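Side-chain contacts in Ras-related protein Rab-7L1 (Homo sapiens, PDB 6HH2), which binds and hydrolyses GTP as a Rab-family switch in vesicle trafficking, and recruits LRRK2 to the Golgi complex and stimulates its kinase activity: residues Asp56-Arg61 and Lys175-Ser180; Ile89-Thr94 and Ser100-Trp105; Arg104-Leu109 and Val121-Leu126. The protein carries 4 engineered substitutions. All blocks are in the same frame, centred on the assembly; numbering follows the deposited sequence. Where two conformers were deposited one is given.

Contact 1 of 3, residues Asp56-Arg61 and Lys175-Ser180; sequences DYEIVR and KMMRNS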
loop_
_atom_site.group_PDB
_atom_site.type_symbol
_atom_site.label_atom_id
_atom_site.label_comp_id
_atom_site.label_asym_id
_atom_site.label_seq_id
_atom_site.Cartn_x
_atom_site.Cartn_y
_atom_site.Cartn_z
ATOM N N ASP A 56 9.421 -23.539 6.138
ATOM C CA ASP A 56 9.152 -24.851 5.561
ATOM C C ASP A 56 7.676 -25.257 5.627
ATOM O O ASP A 56 7.239 -26.062 4.797
ATOM C CB ASP A 56 10.084 -25.962 6.093
ATOM C CG ASP A 56 10.057 -26.103 7.592
ATOM O OD1 ASP A 56 9.360 -25.329 8.264
ATOM O OD2 ASP A 56 10.759 -27.018 8.099
ATOM N N TYR A 57 6.870 -24.697 6.541
ATOM C CA TYR A 57 5.486 -25.151 6.639
ATOM C C TYR A 57 4.467 -24.027 6.527
ATOM O O TYR A 57 3.268 -24.288 6.689
ATOM C CB TYR A 57 5.229 -25.976 7.917
ATOM C CG TYR A 57 5.148 -25.094 9.135
ATOM C CD1 TYR A 57 6.301 -24.517 9.663
ATOM C CD2 TYR A 57 3.922 -24.791 9.738
ATOM C CE1 TYR A 57 6.246 -23.683 10.755
ATOM C CE2 TYR A 57 3.859 -23.952 10.846
ATOM C CZ TYR A 57 5.036 -23.402 11.346
ATOM O OH TYR A 57 5.034 -22.551 12.430
ATOM N N GLU A 58 4.903 -22.800 6.235
ATOM C CA GLU A 58 4.005 -21.651 6.188
ATOM C C GLU A 58 4.154 -20.890 4.883
ATOM O O GLU A 58 5.268 -20.680 4.398
ATOM C CB GLU A 58 4.367 -20.622 7.241
ATOM C CG GLU A 58 4.353 -21.184 8.667
ATOM C CD GLU A 58 5.015 -20.209 9.613
ATOM O OE1 GLU A 58 6.267 -20.176 9.715
ATOM O OE2 GLU A 58 4.293 -19.415 10.216
ATOM N N ILE A 59 3.034 -20.396 4.366
ATOM C CA ILE A 59 3.093 -19.428 3.289
ATOM C C ILE A 59 2.412 -18.140 3.759
ATOM O O ILE A 59 1.618 -18.132 4.713
ATOM C CB ILE A 59 2.448 -19.956 1.997
ATOM C CG1 ILE A 59 0.981 -20.272 2.236
ATOM C CG2 ILE A 59 3.217 -21.167 1.417
ATOM C CD1 ILE A 59 0.187 -20.346 0.936
ATOM N N VAL A 60 2.769 -17.038 3.101
ATOM C CA VAL A 60 2.113 -15.731 3.232
ATOM C C VAL A 60 1.415 -15.438 1.917
ATOM O O VAL A 60 2.022 -15.565 0.846
ATOM C CB VAL A 60 3.157 -14.640 3.506
ATOM C CG1 VAL A 60 2.534 -13.246 3.323
ATOM C CG2 VAL A 60 3.710 -14.805 4.939
ATOM N N ARG A 61 0.140 -15.079 1.992
ATOM C CA ARG A 61 -0.656 -14.759 0.809
ATOM C C ARG A 61 -1.129 -13.316 0.972
ATOM O O ARG A 61 -1.725 -12.967 2.004
ATOM C CB ARG A 61 -1.835 -15.728 0.701
ATOM C CG ARG A 61 -2.805 -15.416 -0.434
ATOM C CD ARG A 61 -3.900 -16.496 -0.594
ATOM N NE ARG A 61 -3.339 -17.731 -1.128
ATOM C CZ ARG A 61 -3.116 -18.836 -0.422
ATOM N NH1 ARG A 61 -3.426 -18.887 0.867
ATOM N NH2 ARG A 61 -2.601 -19.905 -1.021
ATOM N N LYS A 175 6.034 -6.774 9.318
ATOM C CA LYS A 175 5.244 -6.127 10.372
ATOM C C LYS A 175 3.866 -6.772 10.512
ATOM O O LYS A 175 3.351 -6.919 11.626
ATOM C CB LYS A 175 5.108 -4.631 10.061
ATOM C CG LYS A 175 4.189 -3.871 11.061
ATOM C CD LYS A 175 4.853 -3.792 12.428
ATOM C CE LYS A 175 5.816 -2.620 12.480
ATOM N NZ LYS A 175 6.317 -2.519 13.882
ATOM N N MET A 176 3.225 -7.098 9.394
ATOM C CA MET A 176 1.922 -7.760 9.470
ATOM C C MET A 176 2.043 -9.124 10.134
ATOM O O MET A 176 1.158 -9.533 10.892
ATOM C CB MET A 176 1.314 -7.907 8.076
ATOM C CG MET A 176 0.907 -6.530 7.452
ATOM S SD MET A 176 -0.023 -6.716 5.935
ATOM C CE MET A 176 1.219 -7.464 4.806
ATOM N N MET A 177 3.154 -9.836 9.888
ATOM C CA MET A 177 3.375 -11.102 10.592
ATOM C C MET A 177 3.549 -10.885 12.095
ATOM O O MET A 177 2.993 -11.631 12.913
ATOM C CB MET A 177 4.588 -11.828 9.997
ATOM C CG MET A 177 4.316 -12.393 8.595
ATOM S SD MET A 177 3.178 -13.782 8.655
ATOM C CE MET A 177 4.230 -15.082 9.316
ATOM N N ARG A 178 4.288 -9.847 12.478
ATOM C CA ARG A 178 4.472 -9.540 13.890
ATOM C C ARG A 178 3.147 -9.187 14.548
ATOM O O ARG A 178 2.901 -9.536 15.703
ATOM C CB ARG A 178 5.472 -8.399 14.045
ATOM C CG ARG A 178 5.904 -8.204 15.498
ATOM C CD ARG A 178 6.969 -7.130 15.663
ATOM N NE ARG A 178 7.283 -6.942 17.087
ATOM C CZ ARG A 178 8.237 -6.129 17.548
ATOM N NH1 ARG A 178 8.984 -5.424 16.692
ATOM N NH2 ARG A 178 8.435 -6.019 18.856
ATOM N N ASN A 179 2.273 -8.496 13.824
ATOM C CA ASN A 179 0.986 -8.123 14.391
ATOM C C ASN A 179 -0.014 -9.269 14.407
ATOM O O ASN A 179 -1.104 -9.089 14.956
ATOM C CB ASN A 179 0.374 -6.997 13.556
ATOM C CG ASN A 179 1.055 -5.664 13.759
ATOM O OD1 ASN A 179 1.801 -5.483 14.725
ATOM N ND2 ASN A 179 0.756 -4.696 12.885
ATOM N N SER A 180 0.309 -10.412 13.800
ATOM C CA SER A 180 -0.598 -11.564 13.724
ATOM C C SER A 180 -0.696 -12.324 15.046
ATOM O O SER A 180 0.310 -12.510 15.735
ATOM C CB SER A 180 -0.103 -12.535 12.659
ATOM O OG SER A 180 -0.340 -11.993 11.398
#
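V60 and M177 mark the closest backbone approach of segments 56-61 and 175-180, with their CA atoms 8.8 Å apart. Across this spacing the only contacts within 4.5 Å are between side chains, and no hydrogen bond crosses; the two segments together bury 101 Å². E58 to R61 lie on strand 58-66, whose alternation sends the CB atoms of E58 and V60 toward the helix. On the other side, the CB of M177 points back at the strand from helix 165-178. The touch itself is one of methyl on sulfur: V60 CG2 lies 3.9 Å from M177 SD, the two side chains running obliquely to one another. Bends at chi2 (-70°) and chi3 (-74°) curl the methionine, leaving M177 CE at the limit of contact, 4.4 Å from E58 OE2. In the Ras-like G domain the C-terminal helix, here 165-178, lies against one face of the central sheet, and this contact joins the end region of that helix to strand 58-66. M177 also touches W54 on strand 48-55 and H9 and F11 on strand 8-17, and therefore spans three neighbouring strands. The E58 carboxylate is held by both oxygens, OE1 by S55 OG and OE2 by H9 NE2, while E58 CG sits 3.4 Å above the plane of the Y57 ring, over its centre. S180 OG donates to M176 O at 2.9 Å, the donor tilted 27° from the carbonyl plane, and the S180 side chain touches F11.

Contact 2 of 3, residues Ile89-Thr94 and Ser100-Trp105; sequences IMFDVT and SNSQRW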
loop_
_atom_site.group_PDB
_atom_site.type_symbol
_atom_site.label_atom_id
_atom_site.label_comp_id
_atom_site.label_asym_id
_atom_site.label_seq_id
_atom_site.Cartn_x
_atom_site.Cartn_y
_atom_site.Cartn_z
ATOM N N ILE A 89 -0.068 3.898 1.358
ATOM C CA ILE A 89 -0.591 5.193 0.918
ATOM C C ILE A 89 0.451 5.847 0.032
ATOM O O ILE A 89 1.572 6.139 0.504
ATOM C CB ILE A 89 -0.985 6.081 2.099
ATOM C CG1 ILE A 89 -2.008 5.318 2.971
ATOM C CG2 ILE A 89 -1.536 7.432 1.565
ATOM C CD1 ILE A 89 -2.642 6.133 4.103
ATOM N N MET A 90 0.155 5.990 -1.249
ATOM C CA MET A 90 1.113 6.455 -2.243
ATOM C C MET A 90 0.846 7.881 -2.633
ATOM O O MET A 90 -0.314 8.282 -2.731
ATOM C CB MET A 90 1.079 5.593 -3.512
ATOM C CG MET A 90 1.368 4.135 -3.250
ATOM S SD MET A 90 1.452 3.136 -4.767
ATOM C CE MET A 90 2.351 4.223 -5.920
ATOM N N PHE A 91 1.915 8.637 -2.813
ATOM C CA PHE A 91 1.850 9.944 -3.426
ATOM C C PHE A 91 2.933 10.078 -4.492
ATOM O O PHE A 91 3.859 9.271 -4.589
ATOM C CB PHE A 91 1.797 11.090 -2.394
ATOM C CG PHE A 91 3.102 11.387 -1.733
ATOM C CD1 PHE A 91 3.531 10.633 -0.616
ATOM C CD2 PHE A 91 3.929 12.410 -2.240
ATOM C CE1 PHE A 91 4.765 10.908 -0.024
ATOM C CE2 PHE A 91 5.155 12.705 -1.635
ATOM C CZ PHE A 91 5.562 11.974 -0.512
ATOM N N ASP A 92 2.792 11.103 -5.324
ATOM C CA ASP A 92 3.776 11.461 -6.343
ATOM C C ASP A 92 4.625 12.617 -5.812
ATOM O O ASP A 92 4.095 13.703 -5.538
ATOM C CB ASP A 92 2.960 11.857 -7.586
ATOM C CG ASP A 92 3.799 12.395 -8.759
ATOM O OD1 ASP A 92 5.014 12.637 -8.631
ATOM O OD2 ASP A 92 3.160 12.641 -9.820
ATOM N N VAL A 93 5.944 12.367 -5.624
ATOM C CA VAL A 93 6.822 13.423 -5.091
ATOM C C VAL A 93 6.810 14.737 -5.862
ATOM O O VAL A 93 7.166 15.787 -5.319
ATOM C CB VAL A 93 8.289 12.961 -4.921
ATOM C CG1 VAL A 93 8.405 11.926 -3.848
ATOM C CG2 VAL A 93 8.897 12.499 -6.269
ATOM N N THR A 94 6.381 14.696 -7.119
ATOM C CA THR A 94 6.390 15.837 -7.995
ATOM C C THR A 94 5.060 16.601 -7.953
ATOM O O THR A 94 4.958 17.675 -8.557
ATOM C CB THR A 94 6.683 15.138 -9.316
ATOM O OG1 THR A 94 5.520 14.632 -9.963
ATOM C CG2 THR A 94 7.928 14.381 -9.367
ATOM N N SER A 100 -0.360 16.287 0.061
ATOM C CA SER A 100 -1.361 16.787 0.991
ATOM C C SER A 100 -2.525 15.819 1.146
ATOM O O SER A 100 -2.996 15.576 2.274
ATOM C CB SER A 100 -1.849 18.150 0.484
ATOM O OG SER A 100 -2.801 18.718 1.371
ATOM N N ASN A 101 -3.024 15.272 0.031
ATOM C CA ASN A 101 -4.175 14.375 0.135
ATOM C C ASN A 101 -3.846 13.074 0.863
ATOM O O ASN A 101 -4.768 12.396 1.341
ATOM C CB ASN A 101 -4.749 14.064 -1.253
ATOM C CG ASN A 101 -5.794 15.046 -1.694
ATOM O OD1 ASN A 101 -6.458 15.679 -0.875
ATOM N ND2 ASN A 101 -5.921 15.192 -3.006
ATOM N N SER A 102 -2.544 12.709 1.004
ATOM C CA SER A 102 -2.225 11.500 1.768
ATOM C C SER A 102 -2.647 11.639 3.215
ATOM O O SER A 102 -2.909 10.626 3.887
ATOM C CB SER A 102 -0.707 11.246 1.706
ATOM O OG SER A 102 -0.352 11.022 0.379
ATOM N N GLN A 103 -2.749 12.883 3.715
ATOM C CA GLN A 103 -3.262 13.096 5.064
ATOM C C GLN A 103 -4.739 12.730 5.132
ATOM O O GLN A 103 -5.200 12.122 6.117
ATOM C CB GLN A 103 -3.072 14.546 5.485
ATOM C CG GLN A 103 -3.639 14.802 6.890
ATOM C CD GLN A 103 -3.516 16.242 7.322
ATOM O OE1 GLN A 103 -3.967 17.148 6.632
ATOM N NE2 GLN A 103 -2.869 16.462 8.461
ATOM N N ARG A 104 -5.485 13.089 4.100
ATOM C CA ARG A 104 -6.908 12.724 4.086
ATOM C C ARG A 104 -7.068 11.206 3.960
ATOM O O ARG A 104 -7.948 10.616 4.623
ATOM C CB ARG A 104 -7.635 13.439 2.945
ATOM C CG ARG A 104 -7.710 14.941 3.101
ATOM C CD ARG A 104 -8.542 15.542 1.924
ATOM N NE ARG A 104 -8.600 16.987 2.045
ATOM C CZ ARG A 104 -9.718 17.648 2.313
ATOM N NH1 ARG A 104 -10.858 16.971 2.448
ATOM N NH2 ARG A 104 -9.706 18.975 2.418
ATOM N N TRP A 105 -6.250 10.557 3.110
ATOM C CA TRP A 105 -6.318 9.111 3.043
ATOM C C TRP A 105 -6.044 8.487 4.410
ATOM O O TRP A 105 -6.710 7.536 4.823
ATOM C CB TRP A 105 -5.318 8.592 2.018
ATOM C CG TRP A 105 -5.711 8.843 0.561
ATOM C CD1 TRP A 105 -5.093 9.666 -0.327
ATOM C CD2 TRP A 105 -6.775 8.193 -0.143
ATOM N NE1 TRP A 105 -5.716 9.565 -1.583
ATOM C CE2 TRP A 105 -6.728 8.648 -1.481
ATOM C CE3 TRP A 105 -7.702 7.225 0.226
ATOM C CZ2 TRP A 105 -7.645 8.238 -2.451
ATOM C CZ3 TRP A 105 -8.665 6.803 -0.751
ATOM C CH2 TRP A 105 -8.561 7.284 -2.089
#
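Apolar contact dominates where I89 meets S102 and W105. Strand 89-92 and helix 100-105 run nearly antiparallel, at 166°, and the axes of the short segments approach to 8.4 Å. The CG2 branch of I89, set opposite its backbone N by a chi1 of -56° on CG1, reaches S102 CB at 3.9 Å and W105 CB at 4.0 Å. I89 CD1 brushes the same tryptophan from further along, 4.1 Å from W105 C. W105 meets the strand through CB, while its indole ring turns toward V16 and I67. Next along the strand on this face, F91 CB comes to 3.5 Å from S102 OG, and the hydroxyl also stands oblique to the F91 ring, 4.0 Å from F91 CD1 to S102 OG. S102 was modelled in two conformers, and these distances belong to one of them.

Hydrogen bonds all lie to the sides of the interface, none across it. In the given conformer S102 OG bonds to T98 O within its own helix, and W105 NE1 and N101 ND2 bond to OD1 and OD2 of D18 respectively, tying the helix to the P-loop that follows strand 8-17. Beyond the strand, T94 N donates to D92 OD1 at 2.9 Å, from 47° out of the carboxylate plane, forming an Asx turn.

With every touching residue buried and I89 packed on the CB atoms of S102 and W105, the first leg of this beta-alpha-beta unit is held by hydrophobic contact, while the tryptophan's N-H is spent on D18 near the nucleotide site.

Contact 3 of 3, residues Arg104-Leu109 and Val121-Leu126; sequences RWKQDL and VPALLL. Engineered in segment 121-126: A123 (natural residue Cys).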
loop_
_atom_site.group_PDB
_atom_site.type_symbol
_atom_site.label_atom_id
_atom_site.label_comp_id
_atom_site.label_asym_id
_atom_site.label_seq_id
_atom_site.Cartn_x
_atom_site.Cartn_y
_atom_site.Cartn_z
ATOM N N ARG A 104 -5.485 13.089 4.100
ATOM C CA ARG A 104 -6.908 12.724 4.086
ATOM C C ARG A 104 -7.068 11.206 3.960
ATOM O O ARG A 104 -7.948 10.616 4.623
ATOM C CB ARG A 104 -7.635 13.439 2.945
ATOM C CG ARG A 104 -7.710 14.941 3.101
ATOM C CD ARG A 104 -8.542 15.542 1.924
ATOM N NE ARG A 104 -8.600 16.987 2.045
ATOM C CZ ARG A 104 -9.718 17.648 2.313
ATOM N NH1 ARG A 104 -10.858 16.971 2.448
ATOM N NH2 ARG A 104 -9.706 18.975 2.418
ATOM N N TRP A 105 -6.250 10.557 3.110
ATOM C CA TRP A 105 -6.318 9.111 3.043
ATOM C C TRP A 105 -6.044 8.487 4.410
ATOM O O TRP A 105 -6.710 7.536 4.823
ATOM C CB TRP A 105 -5.318 8.592 2.018
ATOM C CG TRP A 105 -5.711 8.843 0.561
ATOM C CD1 TRP A 105 -5.093 9.666 -0.327
ATOM C CD2 TRP A 105 -6.775 8.193 -0.143
ATOM N NE1 TRP A 105 -5.716 9.565 -1.583
ATOM C CE2 TRP A 105 -6.728 8.648 -1.481
ATOM C CE3 TRP A 105 -7.702 7.225 0.226
ATOM C CZ2 TRP A 105 -7.645 8.238 -2.451
ATOM C CZ3 TRP A 105 -8.665 6.803 -0.751
ATOM C CH2 TRP A 105 -8.561 7.284 -2.089
ATOM N N LYS A 106 -5.016 8.991 5.126
ATOM C CA LYS A 106 -4.687 8.376 6.412
ATOM C C LYS A 106 -5.772 8.605 7.452
ATOM O O LYS A 106 -6.128 7.676 8.208
ATOM C CB LYS A 106 -3.355 8.975 6.906
ATOM C CG LYS A 106 -2.854 8.510 8.297
ATOM C CD LYS A 106 -2.680 7.004 8.336
ATOM C CE LYS A 106 -1.698 6.579 9.477
ATOM N NZ LYS A 106 -2.225 7.075 10.763
ATOM N N GLN A 107 -6.325 9.827 7.506
ATOM C CA GLN A 107 -7.442 10.103 8.411
ATOM C C GLN A 107 -8.657 9.227 8.082
ATOM O O GLN A 107 -9.329 8.725 8.991
ATOM C CB GLN A 107 -7.800 11.591 8.330
ATOM C CG GLN A 107 -6.704 12.489 9.000
ATOM C CD GLN A 107 -6.880 13.966 8.678
ATOM O OE1 GLN A 107 -7.595 14.332 7.740
ATOM N NE2 GLN A 107 -6.236 14.828 9.476
ATOM N N ASP A 108 -8.905 8.998 6.799
ATOM C CA ASP A 108 -10.020 8.120 6.413
ATOM C C ASP A 108 -9.766 6.693 6.898
ATOM O O ASP A 108 -10.636 6.075 7.518
ATOM C CB ASP A 108 -10.217 8.177 4.896
ATOM C CG ASP A 108 -11.469 7.385 4.431
ATOM O OD1 ASP A 108 -12.576 7.798 4.794
ATOM O OD2 ASP A 108 -11.250 6.384 3.702
ATOM N N LEU A 109 -8.549 6.183 6.685
ATOM C CA LEU A 109 -8.204 4.827 7.135
ATOM C C LEU A 109 -8.450 4.677 8.633
ATOM O O LEU A 109 -9.113 3.732 9.089
ATOM C CB LEU A 109 -6.718 4.592 6.822
ATOM C CG LEU A 109 -6.176 3.271 7.367
ATOM C CD1 LEU A 109 -6.679 2.070 6.565
ATOM C CD2 LEU A 109 -4.602 3.247 7.317
ATOM N N VAL A 121 -4.272 0.135 12.058
ATOM C CA VAL A 121 -3.675 -0.664 10.999
ATOM C C VAL A 121 -2.323 -0.045 10.614
ATOM O O VAL A 121 -2.236 1.178 10.491
ATOM C CB VAL A 121 -4.710 -0.649 9.849
ATOM C CG1 VAL A 121 -4.236 -0.807 8.492
ATOM C CG2 VAL A 121 -5.905 -1.640 10.228
ATOM N N PRO A 122 -1.249 -0.812 10.394
ATOM C CA PRO A 122 -0.017 -0.192 9.860
ATOM C C PRO A 122 -0.248 0.514 8.528
ATOM O O PRO A 122 -0.981 0.038 7.655
ATOM C CB PRO A 122 0.927 -1.390 9.637
ATOM C CG PRO A 122 0.365 -2.484 10.367
ATOM C CD PRO A 122 -1.104 -2.266 10.547
ATOM N N ALA A 123 0.429 1.651 8.349
ATOM C CA ALA A 123 0.287 2.494 7.173
ATOM C C ALA A 123 1.671 2.925 6.715
ATOM O O ALA A 123 2.431 3.535 7.499
ATOM C CB ALA A 123 -0.563 3.720 7.481
ATOM N N LEU A 124 2.040 2.513 5.493
ATOM C CA LEU A 124 3.348 2.778 4.897
ATOM C C LEU A 124 3.160 3.847 3.832
ATOM O O LEU A 124 2.348 3.672 2.913
ATOM C CB LEU A 124 3.877 1.490 4.271
ATOM C CG LEU A 124 5.126 1.690 3.449
ATOM C CD1 LEU A 124 6.322 2.268 4.310
ATOM C CD2 LEU A 124 5.510 0.343 2.834
ATOM N N LEU A 125 3.799 4.991 4.002
ATOM C CA LEU A 125 3.720 6.097 3.058
ATOM C C LEU A 125 4.824 5.948 2.002
ATOM O O LEU A 125 6.001 5.884 2.366
ATOM C CB LEU A 125 3.847 7.396 3.834
ATOM C CG LEU A 125 3.808 8.692 2.995
ATOM C CD1 LEU A 125 2.397 8.925 2.415
ATOM C CD2 LEU A 125 4.208 9.926 3.879
ATOM N N LEU A 126 4.442 5.843 0.721
ATOM C CA LEU A 126 5.406 5.712 -0.365
ATOM C C LEU A 126 5.474 7.016 -1.160
ATOM O O LEU A 126 4.476 7.429 -1.782
ATOM C CB LEU A 126 5.070 4.560 -1.302
ATOM C CG LEU A 126 5.038 3.160 -0.674
ATOM C CD1 LEU A 126 4.937 2.155 -1.786
ATOM C CD2 LEU A 126 6.313 2.861 0.112
HETATM O O HOH W 1 -2.785 3.790 10.835
#
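The return leg of a beta-alpha-beta crossover, from strand 86-92 through helix 96-112 to strand 123-128, is packed here by K106 and L109 against V121 and A123. The CA atoms of K106 and A123 are 7.7 Å apart, those of L109 and V121 8.1 Å. No direct hydrogen bond crosses; the direct contacts are between side chains. L109 sets its CD2 methyl close to V121, just before the strand, and to A123 on it: L109 CD2 is 4.2 Å from V121 CG1 and 4.1 Å from A123 CB. A123 is an engineered residue, Cys in the natural protein, and its single methyl also meets the lysine chain. K106 extends away from the helix with CG opposite the backbone N (chi1 177°), then bends at chi2 and chi4, laying its methylenes over that methyl; K106 CE comes to 3.7 Å and CD to 4.0 Å from A123 CB. At its end the ammonium finds polar partners. NZ forms a salt bridge with D110 and a hydrogen bond with N149 O, and makes a cation-pi contact with F151. A water joins the segments as well, donating to V121 O at 2.7 Å and accepting a weak bond from K106 NZ at 3.3 Å. The lysine methylenes thus pack on the engineered A123 methyl, while the carboxylate, carbonyl and aromatic ring about NZ would probably favour a charged ammonium despite burial.

In the fold
Contacts 2 and 3 follow one another along the chain and overlap at R104 and W105: helix 96-112 packs first on strand 86-92, then on its sheet neighbour 123-128. Their centres are 9 Å apart, and backbone bonds of I89 with L124 and L126 stitch the two strands together. Contact 1 closes a loop that encloses both, joining the sheet near its other edge to the C-terminal helix; its centre lies 28 Å from contact 2 and 21 Å from contact 3, which it touches where N179 and K175 pack on P122. All three thus fasten helices to one six-stranded sheet of the G domain, with contact 2 nearest the bound GDP and contact 1 remote from it.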